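Local coordinates for protein xylulose kinase (Escherichia coli, PDB 2ITM) that phosphorylates D-xylulose to D-xylulose 5-phosphate at the expense of ATP, as a homodimeric sugar kinase of the FGGY family, at residues 399-402 with 403-407; 460-463 with 464-468. One frame throughout, in Å; residues are numbered along the deposited sequence.

Contact 1. Residues 399-402 with 403-407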
loop_
_atom_site.group_PDB
_atom_site.type_symbol
_atom_site.label_atom_id
_atom_site.label_comp_id
_atom_site.label_asym_id
_atom_site.label_seq_id
_atom_site.Cartn_x
_atom_site.Cartn_y
_atom_site.Cartn_z
ATOM N N SER A 399 14.800 11.644 -19.236
ATOM C CA SER A 399 14.128 12.887 -18.884
ATOM C C SER A 399 15.047 13.998 -18.387
ATOM O O SER A 399 15.786 13.830 -17.430
ATOM C CB SER A 399 13.009 12.632 -17.885
ATOM O OG SER A 399 12.322 13.815 -17.566
ATOM N N GLU A 400 14.993 15.137 -19.065
ATOM C CA GLU A 400 15.720 16.329 -18.656
ATOM C C GLU A 400 15.284 16.833 -17.289
ATOM O O GLU A 400 16.098 17.173 -16.452
ATOM C CB GLU A 400 15.520 17.426 -19.694
ATOM C CG GLU A 400 16.141 18.761 -19.356
ATOM C CD GLU A 400 15.711 19.845 -20.325
ATOM O OE1 GLU A 400 14.537 19.839 -20.730
ATOM O OE2 GLU A 400 16.546 20.693 -20.678
ATOM N N TYR A 401 13.983 16.868 -17.075
ATOM C CA TYR A 401 13.448 17.264 -15.795
ATOM C C TYR A 401 14.030 16.434 -14.664
ATOM O O TYR A 401 14.444 16.969 -13.652
ATOM C CB TYR A 401 11.931 17.166 -15.788
ATOM C CG TYR A 401 11.337 17.584 -14.474
ATOM C CD1 TYR A 401 11.692 18.785 -13.892
ATOM C CD2 TYR A 401 10.445 16.773 -13.805
ATOM C CE1 TYR A 401 11.168 19.172 -12.700
ATOM C CE2 TYR A 401 9.914 17.149 -12.603
ATOM C CZ TYR A 401 10.283 18.353 -12.052
ATOM O OH TYR A 401 9.763 18.752 -10.851
ATOM N N TRP A 402 14.060 15.121 -14.842
ATOM C CA TRP A 402 14.429 14.255 -13.762
ATOM C C TRP A 402 15.910 14.279 -13.490
ATOM O O TRP A 402 16.343 14.284 -12.367
ATOM C CB TRP A 402 13.957 12.832 -13.997
ATOM C CG TRP A 402 14.087 11.992 -12.770
ATOM C CD1 TRP A 402 13.594 12.270 -11.532
ATOM C CD2 TRP A 402 14.775 10.757 -12.651
ATOM N NE1 TRP A 402 13.927 11.280 -10.648
ATOM C CE2 TRP A 402 14.656 10.335 -11.311
ATOM C CE3 TRP A 402 15.484 9.954 -13.538
ATOM C CZ2 TRP A 402 15.210 9.156 -10.853
ATOM C CZ3 TRP A 402 16.026 8.794 -13.078
ATOM C CH2 TRP A 402 15.890 8.402 -11.746
ATOM N N ARG A 403 16.682 14.337 -14.562
ATOM C CA ARG A 403 18.119 14.469 -14.466
ATOM C C ARG A 403 18.500 15.664 -13.611
ATOM O O ARG A 403 19.419 15.594 -12.804
ATOM C CB ARG A 403 18.737 14.603 -15.856
ATOM C CG ARG A 403 18.807 13.309 -16.669
ATOM C CD ARG A 403 19.838 13.333 -17.768
ATOM N NE ARG A 403 19.594 14.434 -18.686
ATOM C CZ ARG A 403 18.742 14.401 -19.695
ATOM N NH1 ARG A 403 18.033 13.320 -19.939
ATOM N NH2 ARG A 403 18.590 15.461 -20.465
ATOM N N GLN A 404 17.791 16.769 -13.803
ATOM C CA GLN A 404 18.024 17.966 -13.022
ATOM C C GLN A 404 17.587 17.817 -11.583
ATOM O O GLN A 404 18.272 18.254 -10.683
ATOM C CB GLN A 404 17.294 19.147 -13.627
ATOM C CG GLN A 404 17.606 20.432 -12.930
ATOM C CD GLN A 404 19.037 20.830 -13.100
ATOM O OE1 GLN A 404 19.699 21.204 -12.144
ATOM N NE2 GLN A 404 19.522 20.755 -14.326
ATOM N N MET A 405 16.421 17.224 -11.389
ATOM C CA MET A 405 15.954 16.888 -10.073
ATOM C C MET A 405 16.983 16.058 -9.362
ATOM O O MET A 405 17.254 16.279 -8.187
ATOM C CB MET A 405 14.624 16.153 -10.122
ATOM C CG MET A 405 14.164 15.667 -8.760
ATOM S SD MET A 405 12.656 14.721 -8.751
ATOM C CE MET A 405 11.508 16.000 -9.105
ATOM N N LEU A 406 17.565 15.094 -10.068
ATOM C CA LEU A 406 18.609 14.246 -9.508
ATOM C C LEU A 406 19.836 15.036 -9.106
ATOM O O LEU A 406 20.478 14.733 -8.119
ATOM C CB LEU A 406 19.024 13.180 -10.506
ATOM C CG LEU A 406 18.568 11.750 -10.280
ATOM C CD1 LEU A 406 17.120 11.716 -9.933
ATOM C CD2 LEU A 406 18.844 10.908 -11.491
ATOM N N ALA A 407 20.154 16.045 -9.893
ATOM C CA ALA A 407 21.261 16.912 -9.584
ATOM C C ALA A 407 20.974 17.826 -8.398
ATOM O O ALA A 407 21.831 18.056 -7.564
ATOM C CB ALA A 407 21.626 17.710 -10.797
#
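Ser399 caps helix 400-410, the crossover helix of the beta-alpha-beta unit formed with strands 390-393 and 414-417, and its O takes the N-H of Arg403 (N to O 3.0 Å, 165° at the hydrogen), closing the first turn. As N-cap, Ser399 also accepts a weak, long bond at OG from Trp402 N (3.5 Å). Regular helical bonds follow, through to Leu406 N on Trp402 O.

The apolar contacts gather round Trp402. Its CG lies anti to the backbone N (chi1 -168°), beside the carbonyl carbon, which sends the indole outward with its CD1 edge toward Met405. There Met405 SD comes to the edge, 3.8 Å from Trp402 CD1, as a Met-aromatic contact, while Leu406 CD2 packs 3.9 Å from Trp402 CZ3. The indole NE1 is satisfied by Leu366 O of helix 358-381.

Among the polar side chains, Arg403 bends at chi3 (-58°) and turns back along the first turn, toward its N-terminal end, with Ser399 O and Glu400 CA over one face of its guanidinium. Its nitrogens bond to Ala397 O, His455 and Gln453. At the far end of Met405, the methyl CE rests 3.7 Å from Tyr401 OH.

Contact 2. Residues 460-463 with 464-468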
loop_
_atom_site.group_PDB
_atom_site.type_symbol
_atom_site.label_atom_id
_atom_site.label_comp_id
_atom_site.label_asym_id
_atom_site.label_seq_id
_atom_site.Cartn_x
_atom_site.Cartn_y
_atom_site.Cartn_z
ATOM N N GLN A 460 19.479 26.665 -4.641
ATOM C CA GLN A 460 18.226 26.872 -3.936
ATOM C C GLN A 460 17.418 25.583 -3.764
ATOM O O GLN A 460 16.973 25.274 -2.673
ATOM C CB GLN A 460 17.387 27.972 -4.609
ATOM C CG GLN A 460 17.985 29.391 -4.498
ATOM C CD GLN A 460 17.117 30.480 -5.143
ATOM O OE1 GLN A 460 16.986 30.529 -6.359
ATOM N NE2 GLN A 460 16.542 31.354 -4.322
ATOM N N ARG A 461 17.241 24.839 -4.849
ATOM C CA ARG A 461 16.531 23.567 -4.798
ATOM C C ARG A 461 17.282 22.481 -4.027
ATOM O O ARG A 461 16.678 21.650 -3.418
ATOM C CB ARG A 461 16.192 23.069 -6.196
ATOM C CG ARG A 461 15.266 23.946 -6.987
ATOM C CD ARG A 461 14.034 23.237 -7.523
ATOM N NE ARG A 461 14.311 21.878 -7.981
ATOM C CZ ARG A 461 13.643 21.268 -8.949
ATOM N NH1 ARG A 461 12.661 21.906 -9.564
ATOM N NH2 ARG A 461 13.959 20.036 -9.315
ATOM N N TYR A 462 18.605 22.515 -4.071
ATOM C CA TYR A 462 19.414 21.624 -3.261
ATOM C C TYR A 462 19.135 21.820 -1.788
ATOM O O TYR A 462 18.903 20.866 -1.070
ATOM C CB TYR A 462 20.900 21.786 -3.548
ATOM C CG TYR A 462 21.811 21.046 -2.621
ATOM C CD1 TYR A 462 22.020 19.690 -2.766
ATOM C CD2 TYR A 462 22.465 21.689 -1.596
ATOM C CE1 TYR A 462 22.846 19.004 -1.923
ATOM C CE2 TYR A 462 23.291 21.006 -0.749
ATOM C CZ TYR A 462 23.474 19.661 -0.911
ATOM O OH TYR A 462 24.296 18.988 -0.064
ATOM N N ALA A 463 19.158 23.066 -1.346
ATOM C CA ALA A 463 18.880 23.396 0.038
ATOM C C ALA A 463 17.483 22.980 0.451
ATOM O O ALA A 463 17.275 22.540 1.569
ATOM C CB ALA A 463 19.087 24.856 0.292
ATOM N N ALA A 464 16.537 23.128 -0.459
ATOM C CA ALA A 464 15.158 22.746 -0.214
ATOM C C ALA A 464 15.004 21.240 -0.080
ATOM O O ALA A 464 14.098 20.752 0.576
ATOM C CB ALA A 464 14.273 23.259 -1.305
ATOM N N TYR A 465 15.890 20.506 -0.727
ATOM C CA TYR A 465 15.761 19.070 -0.756
ATOM C C TYR A 465 16.353 18.435 0.492
ATOM O O TYR A 465 15.973 17.356 0.871
ATOM C CB TYR A 465 16.339 18.484 -2.044
ATOM C CG TYR A 465 15.330 18.335 -3.154
ATOM C CD1 TYR A 465 15.537 18.911 -4.382
ATOM C CD2 TYR A 465 14.168 17.607 -2.968
ATOM C CE1 TYR A 465 14.619 18.780 -5.397
ATOM C CE2 TYR A 465 13.247 17.457 -3.978
ATOM C CZ TYR A 465 13.477 18.044 -5.193
ATOM O OH TYR A 465 12.564 17.914 -6.200
ATOM N N GLN A 466 17.280 19.124 1.136
ATOM C CA GLN A 466 18.069 18.482 2.163
ATOM C C GLN A 466 17.248 17.961 3.340
ATOM O O GLN A 466 17.428 16.835 3.753
ATOM C CB GLN A 466 19.224 19.358 2.622
ATOM C CG GLN A 466 20.375 19.434 1.652
ATOM C CD GLN A 466 21.164 18.162 1.575
ATOM O OE1 GLN A 466 21.837 17.784 2.533
ATOM N NE2 GLN A 466 21.100 17.493 0.434
ATOM N N PRO A 467 16.340 18.771 3.869
ATOM C CA PRO A 467 15.448 18.302 4.928
ATOM C C PRO A 467 14.516 17.182 4.496
ATOM O O PRO A 467 14.137 16.374 5.314
ATOM C CB PRO A 467 14.648 19.543 5.314
ATOM C CG PRO A 467 14.883 20.534 4.249
ATOM C CD PRO A 467 16.156 20.198 3.590
ATOM N N ARG A 468 14.165 17.139 3.221
ATOM C CA ARG A 468 13.388 16.034 2.698
ATOM C C ARG A 468 14.167 14.715 2.649
ATOM O O ARG A 468 13.621 13.663 2.924
ATOM C CB ARG A 468 12.808 16.375 1.331
ATOM C CG ARG A 468 11.834 17.521 1.360
ATOM C CD ARG A 468 11.402 18.018 0.005
ATOM N NE ARG A 468 9.979 18.323 -0.032
ATOM C CZ ARG A 468 9.486 19.493 0.293
ATOM N NH1 ARG A 468 10.310 20.452 0.667
ATOM N NH2 ARG A 468 8.192 19.724 0.248
#
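Tyr462 and Gln466, one turn apart on the C-terminal helix 459-479, make the closest side-chain meeting here. The glutamine chain bends at chi2 (-71°), which lays its amide, offset, against the CE1, CZ and OH side of the phenol ring, the two planes 24° apart and stacked. NE2 approaches the ring at CE1, 3.3 Å away, and CG stands over the same ring as a CH-pi donor, 4.2 Å from the Tyr462 centroid.

Elsewhere on the helix, Arg461 and Tyr465 run side by side and point the same way, but their flat groups are turned 78° against each other. Contact is loose at the polar end, where Arg461 NH2 lies 4.0 Å from Tyr465 OH. Nearer the backbone it is tighter: Tyr465 CD1 comes to 3.1 Å from Arg461 O.

Beneath these side chains the backbone is irregular. Ala464 N bonds to Gln460 O (3.1 Å), yet Tyr465 N divides between a weak bond to Arg461 O and one to Tyr462 O, whose donor stands above the carbonyl plane. Gln466 N makes two weak bonds, to Tyr462 O and Ala463 O. The helix is kinked at Pro467 and Arg468, neither of whose N atoms is bonded to the preceding turn; the proline has no N-H to give, and its CD sits 3.3 Å from Ala463 O.

Farther out, Asp408 of helix 400-410 forms a salt bridge with Arg461 NH2, and Glu367 of helix 358-381 is bonded to Tyr465 OH. The two polar ends thus turn to separate acidic partners, which would probably fix the direction of each side chain more firmly than their loose mutual contact does.

Each contact lies within its own helix, 400-410 or 459-479, but contact 1 is partly buried inside the C-terminal FGGY domain, whereas contact 2 lies at the surface. Around residues 399-407 the indole is packed among apolar neighbours and the arginine is enclosed by several acceptors; around 460-468 an amide stacks on a phenol ring, and the Arg461 salt bridge to Asp408 ties the helix of contact 2 to that of contact 1. The backbone differs too, regular in contact 1 and kinked in contact 2. With centres about 14 Å apart, they meet where Met405 CE packs 3.6 Å from Tyr465 OH, and helix 358-381 receives side chains from both, placing the two helices against a common neighbour.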